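Side-chain contacts in esterase D (Lactobacillus rhamnosus, PDB 3DKR), which probably hydrolyses carboxylic esters, using the catalytic triad of an alpha/beta-hydrolase fold: residues V25-A30 against R43-S48; H29-S34 against L66-K71; N39-A44 against E239-F244; G103-M108 against A167-F172; K109-L114 against Q185-G190. One frame throughout, in Å; residues are numbered along the deposited sequence.

Contact 1: V25-A30 against R43-S48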
# COMPACT_ATOMS: atom_id res chain seq x y z
N VAL A 25 5.95 -0.58 12.55
CA VAL A 25 4.95 -0.38 11.51
C VAL A 25 5.50 -0.88 10.18
O VAL A 25 6.61 -0.50 9.79
CB VAL A 25 4.59 1.11 11.35
CG1 VAL A 25 3.46 1.27 10.34
CG2 VAL A 25 4.18 1.69 12.69
N VAL A 26 4.73 -1.71 9.49
CA VAL A 26 5.05 -2.14 8.14
C VAL A 26 4.27 -1.26 7.16
O VAL A 26 3.06 -1.09 7.29
CB VAL A 26 4.67 -3.62 7.90
CG1 VAL A 26 4.88 -4.01 6.45
CG2 VAL A 26 5.47 -4.54 8.85
N LEU A 27 4.99 -0.69 6.18
CA LEU A 27 4.38 0.18 5.16
C LEU A 27 4.58 -0.45 3.79
O LEU A 27 5.71 -0.70 3.39
CB LEU A 27 5.00 1.58 5.17
CG LEU A 27 4.84 2.37 6.47
CD1 LEU A 27 5.58 3.71 6.42
CD2 LEU A 27 3.38 2.61 6.85
N LEU A 28 3.46 -0.73 3.11
CA LEU A 28 3.45 -1.48 1.84
C LEU A 28 3.09 -0.55 0.67
O LEU A 28 2.04 0.09 0.67
CB LEU A 28 2.49 -2.66 1.93
CG LEU A 28 2.81 -3.62 3.07
CD1 LEU A 28 1.76 -4.73 3.16
CD2 LEU A 28 4.21 -4.25 2.91
N HIS A 29 3.98 -0.47 -0.31
CA HIS A 29 3.92 0.60 -1.30
C HIS A 29 2.91 0.40 -2.44
O HIS A 29 2.14 -0.56 -2.44
CB HIS A 29 5.34 0.96 -1.80
CG HIS A 29 6.02 -0.09 -2.64
ND1 HIS A 29 5.68 -0.32 -3.96
CD2 HIS A 29 7.09 -0.87 -2.38
CE1 HIS A 29 6.50 -1.23 -4.46
NE2 HIS A 29 7.37 -1.58 -3.52
N ALA A 30 2.93 1.34 -3.39
CA ALA A 30 1.99 1.36 -4.51
C ALA A 30 2.45 0.55 -5.72
O ALA A 30 3.64 0.31 -5.90
CB ALA A 30 1.76 2.80 -4.95
N ARG A 43 9.34 8.67 8.07
CA ARG A 43 10.06 9.64 8.88
C ARG A 43 9.16 10.28 9.94
O ARG A 43 9.60 10.49 11.07
CB ARG A 43 10.69 10.71 7.98
CG ARG A 43 11.85 10.18 7.19
CD ARG A 43 13.05 9.87 8.08
NE ARG A 43 14.29 9.95 7.33
CZ ARG A 43 15.51 9.77 7.83
NH1 ARG A 43 15.69 9.45 9.12
NH2 ARG A 43 16.56 9.90 7.04
N ALA A 44 7.90 10.58 9.60
CA ALA A 44 6.95 11.08 10.59
C ALA A 44 6.79 10.06 11.72
O ALA A 44 6.78 10.40 12.90
CB ALA A 44 5.61 11.38 9.95
N LEU A 45 6.68 8.79 11.36
CA LEU A 45 6.54 7.75 12.38
C LEU A 45 7.80 7.67 13.22
O LEU A 45 7.73 7.55 14.44
CB LEU A 45 6.22 6.41 11.74
CG LEU A 45 4.87 6.37 11.04
CD1 LEU A 45 4.69 5.04 10.32
CD2 LEU A 45 3.74 6.54 12.05
N GLN A 46 8.96 7.78 12.58
CA GLN A 46 10.23 7.78 13.31
C GLN A 46 10.30 8.93 14.32
O GLN A 46 10.76 8.73 15.46
CB GLN A 46 11.39 7.88 12.33
CG GLN A 46 12.76 7.76 13.00
CD GLN A 46 13.89 7.90 12.02
OE1 GLN A 46 13.90 8.84 11.22
NE2 GLN A 46 14.87 7.00 12.10
N ARG A 47 9.85 10.12 13.93
CA ARG A 47 9.89 11.28 14.84
C ARG A 47 9.01 11.04 16.06
O ARG A 47 9.25 11.63 17.12
CB ARG A 47 9.49 12.58 14.16
CG ARG A 47 10.39 13.01 13.02
CD ARG A 47 10.13 14.46 12.64
NE ARG A 47 8.79 14.68 12.09
CZ ARG A 47 8.45 14.44 10.82
NH1 ARG A 47 9.34 13.95 9.95
NH2 ARG A 47 7.20 14.69 10.43
N SER A 48 7.99 10.20 15.92
CA SER A 48 7.11 9.87 17.07
C SER A 48 7.54 8.58 17.77
O SER A 48 6.80 8.06 18.64
CB SER A 48 5.64 9.79 16.63
OG SER A 48 5.08 11.09 16.46

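Contact 2: H29-S34 against L66-K71. With ACT (acetate ion), chain B.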
# COMPACT_ATOMS: atom_id res chain seq x y z
N HIS A 29 3.98 -0.47 -0.31
CA HIS A 29 3.92 0.60 -1.30
C HIS A 29 2.91 0.40 -2.44
O HIS A 29 2.14 -0.56 -2.44
CB HIS A 29 5.34 0.96 -1.80
CG HIS A 29 6.02 -0.09 -2.64
ND1 HIS A 29 5.68 -0.32 -3.96
CD2 HIS A 29 7.09 -0.87 -2.38
CE1 HIS A 29 6.50 -1.23 -4.46
NE2 HIS A 29 7.37 -1.58 -3.52
N ALA A 30 2.93 1.34 -3.39
CA ALA A 30 1.99 1.36 -4.51
C ALA A 30 2.45 0.55 -5.72
O ALA A 30 3.64 0.31 -5.90
CB ALA A 30 1.76 2.80 -4.95
N TYR A 31 1.48 0.18 -6.55
CA TYR A 31 1.78 -0.43 -7.85
C TYR A 31 2.49 0.63 -8.71
O TYR A 31 2.03 1.76 -8.82
CB TYR A 31 0.48 -0.85 -8.50
CG TYR A 31 0.60 -1.60 -9.80
CD1 TYR A 31 1.36 -2.76 -9.89
CD2 TYR A 31 -0.13 -1.21 -10.91
CE1 TYR A 31 1.44 -3.47 -11.08
CE2 TYR A 31 -0.07 -1.92 -12.10
CZ TYR A 31 0.71 -3.05 -12.18
OH TYR A 31 0.76 -3.77 -13.37
N THR A 32 3.60 0.20 -9.31
CA THR A 32 4.60 1.06 -9.99
C THR A 32 5.38 1.96 -9.03
O THR A 32 6.29 2.69 -9.45
CB THR A 32 4.01 1.93 -11.13
OG1 THR A 32 3.31 3.08 -10.61
CG2 THR A 32 3.12 1.12 -12.05
N GLY A 33 5.07 1.89 -7.74
CA GLY A 33 5.78 2.69 -6.74
C GLY A 33 7.01 2.00 -6.23
O GLY A 33 7.63 1.15 -6.91
N SER A 34 7.37 2.31 -4.98
CA SER A 34 8.59 1.81 -4.38
C SER A 34 8.62 2.29 -2.94
O SER A 34 7.68 3.02 -2.51
CB SER A 34 9.83 2.35 -5.11
OG SER A 34 10.10 3.69 -4.71
N LEU A 66 9.10 -2.94 -17.51
CA LEU A 66 8.59 -4.29 -17.79
C LEU A 66 8.87 -5.28 -16.67
O LEU A 66 8.16 -6.28 -16.55
CB LEU A 66 9.16 -4.81 -19.11
CG LEU A 66 8.63 -4.07 -20.33
CD1 LEU A 66 9.40 -4.48 -21.60
CD2 LEU A 66 7.13 -4.29 -20.51
N ASP A 67 9.89 -5.01 -15.84
CA ASP A 67 10.19 -5.88 -14.70
C ASP A 67 9.00 -6.01 -13.75
O ASP A 67 8.81 -7.08 -13.13
CB ASP A 67 11.37 -5.36 -13.90
CG ASP A 67 12.70 -5.56 -14.62
OD1 ASP A 67 12.77 -6.31 -15.63
OD2 ASP A 67 13.69 -4.97 -14.13
N ILE A 68 8.21 -4.96 -13.64
CA ILE A 68 7.00 -4.99 -12.79
C ILE A 68 6.07 -6.07 -13.30
O ILE A 68 5.49 -6.85 -12.53
CB ILE A 68 6.25 -3.63 -12.78
CG1 ILE A 68 7.12 -2.55 -12.11
CG2 ILE A 68 4.89 -3.76 -12.10
CD1 ILE A 68 6.70 -1.13 -12.39
N LEU A 69 5.96 -6.12 -14.63
CA LEU A 69 5.02 -7.00 -15.30
C LEU A 69 5.53 -8.42 -15.45
O LEU A 69 4.72 -9.35 -15.52
CB LEU A 69 4.71 -6.44 -16.70
CG LEU A 69 4.05 -5.07 -16.73
CD1 LEU A 69 4.09 -4.44 -18.11
CD2 LEU A 69 2.61 -5.17 -16.25
N THR A 70 6.85 -8.60 -15.54
CA THR A 70 7.41 -9.94 -15.80
C THR A 70 8.09 -10.61 -14.61
O THR A 70 8.27 -11.83 -14.61
CB THR A 70 8.44 -9.90 -16.95
OG1 THR A 70 9.61 -9.20 -16.53
CG2 THR A 70 7.85 -9.25 -18.19
N LYS A 71 8.47 -9.82 -13.59
CA LYS A 71 9.18 -10.36 -12.43
C LYS A 71 8.43 -10.19 -11.11
O LYS A 71 8.91 -10.62 -10.06
CB LYS A 71 10.58 -9.74 -12.32
CG LYS A 71 11.45 -9.99 -13.55
CD LYS A 71 12.88 -9.58 -13.32
CE LYS A 71 13.68 -9.65 -14.62
NZ LYS A 71 13.39 -10.88 -15.42
C ACT B . -1.33 2.14 -5.76
O ACT B . -1.02 0.92 -5.56
OXT ACT B . -1.60 2.87 -4.77
CH3 ACT B . -1.38 2.71 -7.15

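Contact 3: N39-A44 against E239-F244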
# COMPACT_ATOMS: atom_id res chain seq x y z
N ASN A 39 8.59 7.49 2.19
CA ASN A 39 9.65 8.24 2.88
C ASN A 39 9.11 9.22 3.91
O ASN A 39 9.55 9.23 5.06
CB ASN A 39 10.51 9.03 1.89
CG ASN A 39 11.33 8.14 0.98
OD1 ASN A 39 11.44 6.93 1.20
ND2 ASN A 39 11.93 8.75 -0.07
N PHE A 40 8.16 10.05 3.52
CA PHE A 40 7.64 11.06 4.45
C PHE A 40 6.94 10.39 5.64
O PHE A 40 7.14 10.78 6.80
CB PHE A 40 6.64 12.02 3.81
CG PHE A 40 7.19 12.82 2.64
CD1 PHE A 40 8.56 12.94 2.38
CD2 PHE A 40 6.29 13.45 1.80
CE1 PHE A 40 9.00 13.69 1.27
CE2 PHE A 40 6.73 14.20 0.72
CZ PHE A 40 8.07 14.33 0.46
N MET A 41 6.10 9.40 5.36
CA MET A 41 5.33 8.72 6.41
C MET A 41 6.27 8.04 7.39
O MET A 41 6.15 8.19 8.62
CB MET A 41 4.35 7.71 5.78
CG MET A 41 3.63 6.76 6.76
SD MET A 41 2.56 7.65 7.93
CE MET A 41 1.28 8.25 6.82
N ALA A 42 7.22 7.29 6.83
CA ALA A 42 8.19 6.56 7.63
C ALA A 42 8.94 7.51 8.59
O ALA A 42 9.14 7.21 9.77
CB ALA A 42 9.15 5.80 6.73
N ARG A 43 9.34 8.67 8.07
CA ARG A 43 10.06 9.64 8.88
C ARG A 43 9.16 10.28 9.94
O ARG A 43 9.60 10.49 11.07
CB ARG A 43 10.69 10.71 7.98
CG ARG A 43 11.85 10.18 7.19
CD ARG A 43 13.05 9.87 8.08
NE ARG A 43 14.29 9.95 7.33
CZ ARG A 43 15.51 9.77 7.83
NH1 ARG A 43 15.69 9.45 9.12
NH2 ARG A 43 16.56 9.90 7.04
N ALA A 44 7.90 10.58 9.60
CA ALA A 44 6.95 11.08 10.59
C ALA A 44 6.79 10.06 11.72
O ALA A 44 6.78 10.40 12.90
CB ALA A 44 5.61 11.38 9.95
N GLU A 239 -0.69 12.68 10.89
CA GLU A 239 -1.36 12.95 12.16
C GLU A 239 -2.48 11.96 12.45
O GLU A 239 -2.61 11.45 13.57
CB GLU A 239 -1.88 14.39 12.20
CG GLU A 239 -0.76 15.43 12.08
N ASP A 240 -3.29 11.66 11.43
CA ASP A 240 -4.42 10.74 11.60
C ASP A 240 -3.95 9.32 11.93
O ASP A 240 -4.51 8.64 12.79
CB ASP A 240 -5.29 10.72 10.34
CG ASP A 240 -5.99 12.05 10.08
OD1 ASP A 240 -6.18 12.84 11.06
OD2 ASP A 240 -6.37 12.31 8.92
N VAL A 241 -2.91 8.86 11.22
CA VAL A 241 -2.37 7.51 11.44
C VAL A 241 -1.76 7.37 12.84
O VAL A 241 -1.94 6.37 13.54
CB VAL A 241 -1.31 7.17 10.35
CG1 VAL A 241 -0.51 5.90 10.74
CG2 VAL A 241 -1.99 7.05 8.97
N ILE A 242 -1.03 8.40 13.25
CA ILE A 242 -0.42 8.40 14.57
C ILE A 242 -1.50 8.42 15.64
O ILE A 242 -1.42 7.66 16.60
CB ILE A 242 0.59 9.56 14.68
CG1 ILE A 242 1.79 9.26 13.78
CG2 ILE A 242 1.06 9.71 16.13
CD1 ILE A 242 2.78 10.41 13.62
N ALA A 243 -2.54 9.23 15.45
CA ALA A 243 -3.67 9.22 16.40
C ALA A 243 -4.32 7.83 16.51
O ALA A 243 -4.66 7.36 17.61
CB ALA A 243 -4.70 10.24 16.00
N PHE A 244 -4.47 7.18 15.37
CA PHE A 244 -5.04 5.83 15.29
C PHE A 244 -4.23 4.83 16.11
O PHE A 244 -4.79 4.03 16.88
CB PHE A 244 -5.13 5.42 13.81
CG PHE A 244 -5.53 4.00 13.58
CD1 PHE A 244 -6.88 3.61 13.62
CD2 PHE A 244 -4.58 3.05 13.26
CE1 PHE A 244 -7.24 2.31 13.37
CE2 PHE A 244 -4.95 1.73 13.02
CZ PHE A 244 -6.26 1.36 13.06

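Contact 4: G103-M108 against A167-F172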
# COMPACT_ATOMS: atom_id res chain seq x y z
N GLY A 103 -0.40 -2.17 -1.88
CA GLY A 103 0.07 -2.58 -0.56
C GLY A 103 -1.10 -2.80 0.39
O GLY A 103 -1.04 -3.68 1.26
N GLY A 104 -2.15 -2.00 0.24
CA GLY A 104 -3.34 -2.08 1.11
C GLY A 104 -4.15 -3.36 0.95
O GLY A 104 -4.79 -3.81 1.89
N ILE A 105 -4.12 -3.96 -0.24
CA ILE A 105 -4.75 -5.26 -0.44
C ILE A 105 -4.05 -6.25 0.49
O ILE A 105 -4.71 -7.01 1.19
CB ILE A 105 -4.61 -5.75 -1.91
CG1 ILE A 105 -5.43 -4.86 -2.84
CG2 ILE A 105 -5.06 -7.23 -2.08
CD1 ILE A 105 -4.99 -5.00 -4.32
N PHE A 106 -2.72 -6.21 0.51
CA PHE A 106 -1.96 -7.14 1.34
C PHE A 106 -2.06 -6.79 2.82
O PHE A 106 -2.09 -7.69 3.66
CB PHE A 106 -0.51 -7.19 0.87
CG PHE A 106 -0.38 -7.49 -0.60
CD1 PHE A 106 -1.00 -8.61 -1.14
CD2 PHE A 106 0.31 -6.63 -1.46
CE1 PHE A 106 -0.90 -8.88 -2.51
CE2 PHE A 106 0.41 -6.91 -2.80
CZ PHE A 106 -0.21 -8.02 -3.33
N ALA A 107 -2.16 -5.50 3.16
CA ALA A 107 -2.39 -5.11 4.56
C ALA A 107 -3.68 -5.70 5.08
O ALA A 107 -3.73 -6.22 6.20
CB ALA A 107 -2.42 -3.59 4.71
N MET A 108 -4.73 -5.64 4.27
CA MET A 108 -6.02 -6.18 4.69
C MET A 108 -5.94 -7.69 4.77
O MET A 108 -6.49 -8.28 5.71
CB MET A 108 -7.14 -5.70 3.77
CG MET A 108 -7.40 -4.19 3.84
SD MET A 108 -7.59 -3.49 5.51
CE MET A 108 -8.83 -4.60 6.20
N ALA A 167 -5.56 -7.88 -14.22
CA ALA A 167 -6.55 -8.94 -13.97
C ALA A 167 -6.12 -9.78 -12.77
O ALA A 167 -6.95 -10.13 -11.94
CB ALA A 167 -6.70 -9.83 -15.21
N ALA A 168 -4.83 -10.10 -12.68
CA ALA A 168 -4.32 -10.91 -11.58
C ALA A 168 -4.49 -10.19 -10.25
O ALA A 168 -4.86 -10.79 -9.23
CB ALA A 168 -2.85 -11.23 -11.80
N ILE A 169 -4.19 -8.90 -10.25
CA ILE A 169 -4.38 -8.07 -9.05
C ILE A 169 -5.85 -8.00 -8.65
O ILE A 169 -6.21 -8.25 -7.48
CB ILE A 169 -3.83 -6.65 -9.25
CG1 ILE A 169 -2.32 -6.70 -9.47
CG2 ILE A 169 -4.13 -5.79 -8.02
CD1 ILE A 169 -1.73 -5.39 -10.03
N ASP A 170 -6.71 -7.68 -9.62
CA ASP A 170 -8.16 -7.67 -9.41
C ASP A 170 -8.60 -8.99 -8.74
O ASP A 170 -9.30 -9.00 -7.72
CB ASP A 170 -8.91 -7.56 -10.76
CG ASP A 170 -8.86 -6.16 -11.39
OD1 ASP A 170 -8.54 -5.16 -10.73
OD2 ASP A 170 -9.18 -6.10 -12.61
N GLN A 171 -8.17 -10.10 -9.31
CA GLN A 171 -8.60 -11.42 -8.85
C GLN A 171 -8.17 -11.65 -7.39
O GLN A 171 -8.97 -12.05 -6.53
CB GLN A 171 -8.02 -12.49 -9.78
CG GLN A 171 -8.25 -13.92 -9.32
CD GLN A 171 -7.84 -14.95 -10.38
OE1 GLN A 171 -7.52 -14.60 -11.52
NE2 GLN A 171 -7.85 -16.22 -9.99
N PHE A 172 -6.90 -11.38 -7.10
CA PHE A 172 -6.37 -11.55 -5.75
C PHE A 172 -7.15 -10.67 -4.78
O PHE A 172 -7.50 -11.08 -3.66
CB PHE A 172 -4.90 -11.16 -5.75
CG PHE A 172 -4.18 -11.49 -4.46
CD1 PHE A 172 -3.41 -12.64 -4.35
CD2 PHE A 172 -4.30 -10.67 -3.37
CE1 PHE A 172 -2.77 -12.95 -3.16
CE2 PHE A 172 -3.64 -10.97 -2.19
CZ PHE A 172 -2.90 -12.10 -2.08

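Contact 5: K109-L114 against Q185-G190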
# COMPACT_ATOMS: atom_id res chain seq x y z
N LYS A 109 -5.27 -8.35 3.82
CA LYS A 109 -5.17 -9.81 3.88
C LYS A 109 -4.36 -10.24 5.11
O LYS A 109 -4.63 -11.27 5.73
CB LYS A 109 -4.58 -10.40 2.60
CG LYS A 109 -4.82 -11.89 2.46
CD LYS A 109 -4.25 -12.43 1.17
CE LYS A 109 -4.53 -13.92 1.00
NZ LYS A 109 -5.94 -14.20 0.58
N ALA A 110 -3.37 -9.42 5.48
CA ALA A 110 -2.61 -9.63 6.72
C ALA A 110 -3.52 -9.58 7.95
O ALA A 110 -3.48 -10.48 8.79
CB ALA A 110 -1.49 -8.60 6.82
N LEU A 111 -4.35 -8.55 8.04
CA LEU A 111 -5.29 -8.45 9.17
C LEU A 111 -6.22 -9.68 9.22
O LEU A 111 -6.53 -10.20 10.31
CB LEU A 111 -6.10 -7.16 9.12
CG LEU A 111 -5.29 -5.87 9.30
CD1 LEU A 111 -6.19 -4.65 9.16
CD2 LEU A 111 -4.56 -5.85 10.63
N GLU A 112 -6.65 -10.13 8.05
CA GLU A 112 -7.56 -11.27 7.95
C GLU A 112 -6.92 -12.61 8.34
O GLU A 112 -7.60 -13.49 8.89
CB GLU A 112 -8.06 -11.42 6.51
CG GLU A 112 -8.95 -10.30 6.00
CD GLU A 112 -9.18 -10.32 4.47
OE1 GLU A 112 -8.53 -11.11 3.75
OE2 GLU A 112 -10.05 -9.53 4.02
N THR A 113 -5.66 -12.82 7.98
CA THR A 113 -5.09 -14.18 7.97
C THR A 113 -3.78 -14.42 8.72
O THR A 113 -3.40 -15.58 8.92
CB THR A 113 -4.88 -14.68 6.51
OG1 THR A 113 -3.81 -13.96 5.91
CG2 THR A 113 -6.15 -14.51 5.68
N LEU A 114 -3.07 -13.35 9.09
CA LEU A 114 -1.76 -13.50 9.74
C LEU A 114 -1.87 -13.19 11.22
O LEU A 114 -2.67 -12.34 11.63
CB LEU A 114 -0.73 -12.58 9.09
CG LEU A 114 -0.40 -12.87 7.63
CD1 LEU A 114 0.61 -11.86 7.06
CD2 LEU A 114 0.11 -14.29 7.43
N GLN A 185 -9.46 -6.65 13.99
CA GLN A 185 -8.65 -5.56 14.48
C GLN A 185 -9.23 -4.20 14.13
O GLN A 185 -9.94 -4.08 13.11
CB GLN A 185 -7.24 -5.60 13.87
CG GLN A 185 -6.43 -6.84 14.19
CD GLN A 185 -6.53 -7.91 13.12
OE1 GLN A 185 -7.53 -7.99 12.40
NE2 GLN A 185 -5.49 -8.74 13.02
N PRO A 186 -8.89 -3.17 14.91
CA PRO A 186 -9.12 -1.81 14.47
C PRO A 186 -8.52 -1.61 13.07
O PRO A 186 -7.40 -2.05 12.81
CB PRO A 186 -8.37 -0.98 15.51
CG PRO A 186 -8.33 -1.84 16.72
CD PRO A 186 -8.25 -3.22 16.25
N THR A 187 -9.29 -0.96 12.20
CA THR A 187 -8.86 -0.71 10.81
C THR A 187 -8.93 0.77 10.46
O THR A 187 -9.93 1.44 10.72
CB THR A 187 -9.72 -1.51 9.84
OG1 THR A 187 -9.67 -2.90 10.20
CG2 THR A 187 -9.25 -1.33 8.39
N PHE A 188 -7.85 1.24 9.84
CA PHE A 188 -7.72 2.61 9.37
C PHE A 188 -8.01 2.65 7.88
O PHE A 188 -7.51 1.82 7.13
CB PHE A 188 -6.29 3.12 9.62
CG PHE A 188 -6.07 4.54 9.22
CD1 PHE A 188 -6.26 5.57 10.13
CD2 PHE A 188 -5.71 4.87 7.92
CE1 PHE A 188 -6.08 6.90 9.76
CE2 PHE A 188 -5.51 6.19 7.55
CZ PHE A 188 -5.71 7.21 8.47
N ILE A 189 -8.80 3.63 7.46
CA ILE A 189 -9.07 3.85 6.03
C ILE A 189 -8.86 5.31 5.68
O ILE A 189 -9.55 6.18 6.21
CB ILE A 189 -10.50 3.45 5.63
CG1 ILE A 189 -10.76 1.98 5.96
CG2 ILE A 189 -10.71 3.74 4.13
CD1 ILE A 189 -12.20 1.48 5.70
N GLY A 190 -7.89 5.57 4.80
CA GLY A 190 -7.68 6.89 4.25
C GLY A 190 -7.85 6.85 2.74
O GLY A 190 -7.42 5.90 2.09

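Contact 1: V25-A30 against R43-S48
Val-25 and Leu-45 meet inside a beta-alpha-beta crossover, the unit in which strand 23-28 runs on through helix 39-47 to strand 51-54 of the central sheet. The tight part of the contact depends on one methyl group. Leu-45 CD1 comes down on the branched end of Val-25, lying 4.0 Å from Val-25 CG1 and 4.1 Å from Val-25 CG2, so that both branches share it almost equally. The two side chains cross at about a right angle. With CG anti to its carbonyl carbon (chi1 -65°) and the chain extended beyond, Leu-45 reaches away from its helix to the strand. Leu-27, two residues along on the same strand face, adds a slightly longer approach. Met-245 of helix 234-246 touches both Val-25 and Leu-45 and extends this apolar core, while Phe-98 of the adjacent strand borders Val-25 and Leu-27.

The solvent side of the helix is built quite differently. Arg-43 and Gln-46 take no part in the strand contact and pair with each other. Arg-43 NH1 donates to Gln-46 OE1 over 2.8 Å, with the amide oxygen in the guanidinium plane and the donor on a lone pair in the carbonyl plane.

Contact 2: H29-S34 against L66-K71
Between Ala-30 and Gly-33 the chain makes a type II beta turn that faces helix 66-71, bringing the CA atoms of Thr-32 and Ile-68 to 7.1 Å. Thr-32 takes the left-handed position of the turn (phi 69°), and Gly-33 N closes it on Ala-30 O, on the opposite face of that carbonyl from His-29 ND1.

Ile-68 points at the turn and divides its branches: CG2 lies 3.6 Å from CE1 of Tyr-31, meeting the ring at a slant, while CD1 rests 3.9 Å from CA of Thr-32. Further along the phenol, Leu-69 CD2 packs 3.7 Å from Tyr-31 OH. Thr-32 CG2 lies above one face of the tyrosine ring, toward its rim. Its hydroxyl turns back to the preceding peptide, Thr-32 OG1 donating to Tyr-31 O over 2.6 Å. The phenol hydroxyl itself is hydrogen-bonded to Gln-165 OE1, and the same glutamine uses NE2 to hold Ile-68 O, tying ring and helix to helix 155-178.

Tyr-31 N donates to an acetate oxygen over 2.8 Å, nearly straight at 165°. The acetate, probably from the crystallisation liquor, also bonds to the amides of Ser-101 and Leu-102 and to His-226 NE2. Gathering backbone N-H groups round an anion beside the predicted nucleophile is consistent with an oxyanion hole, so the packing of Tyr-31 probably helps to position one of its donors.

Contact 3: N39-A44 against E239-F244
Met-41 and Val-241 meet without a flat group between them, for the two phenylalanine rings of these segments are turned to other partners. The Phe-40 ring meets that of His-234 with the planes at about 40°, and the Phe-244 ring stands edge-to-face with Phe-188 of strand 187-192. What remains between the helices is aliphatic and rather sparse.

Met-41 supplies the longest reach. Its CG is anti to the backbone N (chi1 171°), after which the chain bends at both later torsions and swings its terminal methyl across to the other helix. There Met-41 CE lies 4.1 Å from Val-241 CG2, the branch of the valine that sits beside its own backbone N. The first torsion also sets the CG of Met-41 against the sheet, where it packs on Leu-27 CD1.

The second touch pairs a methyl with the backbone. Ile-242 CD1 comes to 4.1 Å from Ala-44 O, and the small Ala-44 CB, pointing toward the other helix, lets the isoleucine approach. The same isoleucine also packs on the end of helix 39-47, with CG1 against Leu-45 CD2 and CD1 against Ser-48 OG.

Phe-123, in the loop after strand 119-122, touches both Met-41 and Val-241. Helices 39-47 and 234-246 thus lie next to each other on one face of the central sheet, as the first and last helices commonly do in alpha/beta hydrolases; Ala-42 faces Phe-16 and Tyr-18 of strand 16-18, while Asp-240 bonds to Tyr-221 of strand 216-221.

Contact 4: G103-M108 against A167-F172
Ile-105 and Phe-172 mark the nearest backbone approach of two helices that run in almost the same direction, their short axes 25° apart and 11.2 Å from each other. The spacing is wide, and large side chains bridge it.

Ile-105 points toward the other helix and serves two partners. Its CD1 lies 3.9 Å from Ile-169 CG2, with the two side chains crossing at about a right angle. Its CG2 branch sits 3.8 Å from Phe-172 CD2, at the edge of that ring and near its plane.

This segment belongs to helix 101-113, which starts at the predicted nucleophile Ser-101 after strand 94-99; such a strand-nucleophile-helix junction is the nucleophile elbow of the alpha/beta hydrolases. Gly-103 and Gly-104 occupy its first turn, and the side chain of Ile-105 is about 6 Å from that of Ser-101.

Phe-106 and Phe-172 form an offset edge-to-face pair, with the edge of Phe-106 turned toward the face of Phe-172. The ring centres are 5.3 Å apart and the planes stand at 69°, while Phe-106 CE1 approaches Phe-172 CE2 to 3.5 Å. Phe-172 gets there because its CG is anti to the backbone N (chi1 -171°), which sends the ring across the gap. Losing the ring to an alanine at Phe-172 would probably open a gap beside Ile-105 CG2 and leave the edge of Phe-106 without the face it meets. Trp-78 of helix 74-89 also meets the Phe-172 ring and touches Phe-106, and on the next turn Lys-109 CD lies 3.5 Å from Phe-172 CZ.

Contact 5: K109-L114 against Q185-G190
Gln-185 reaches over to Leu-111 from the loop that leads into strand 187-192, joining the central sheet of the alpha/beta-hydrolase fold to the last turn of helix 101-113. Its CB points toward the helix, and from there the chain can be followed atom by atom. CG lies 4.1 Å from Leu-111 CD2. At chi2 the chain bends to 95°, away from the usual staggered values, and this bend lays the amide beside the leucine backbone and brings the Gln-185 carbon CD to 3.8 Å from Leu-111 CD2. OE1 then rests 3.7 Å from Leu-111 CB. It is also 3.2 Å from Leu-111 O, but these are two acceptors and make no bond.

The tip does bond: Gln-185 NE2 donates to Leu-111 O over 3.2 Å, bent to 144° at the hydrogen. The donor lies in the carbonyl plane, on a lone pair, and the oxygen is close to the plane of the amide. The same NE2 also makes a weak hydrogen bond to Ile-117 O, so one amide group joins the helix end to the chain that follows it. A leucine in place of Gln-185 would probably leave Leu-111 O without this donor and give up the weak bond to Ile-117 O.

Leu-111 spends its other branch on the strand, where CD1 packs 4.0 Å from Thr-187 OG1. That hydroxyl points back to the loop: Thr-187 OG1 donates to Gln-185 O over 3.2 Å, from 40° above the carbonyl plane.

Overall arrangement
From the N terminus, contact 1 closes the shortest loop, 25-30 to 43-48, within one beta-alpha-beta unit. Contact 2 shares His-29 and Ala-30 with it but runs on to helix 66-71, its 29-34 side lying near the predicted active site. Contact 3 begins on helix 39-47, where contact 1 ends, and closes the longest loop, bringing helix 234-246 against helix 39-47; it crosses contact 2. Contacts 4 and 5 are nested inside that loop and cross each other: both use helix 101-113, one tying it to helix 155-178, the other to strand 187-192. Phe-188 and Phe-244 bring contacts 3 and 5 together, and His-29 O with Gly-103 N probably links contacts 1 and 2 to contact 4.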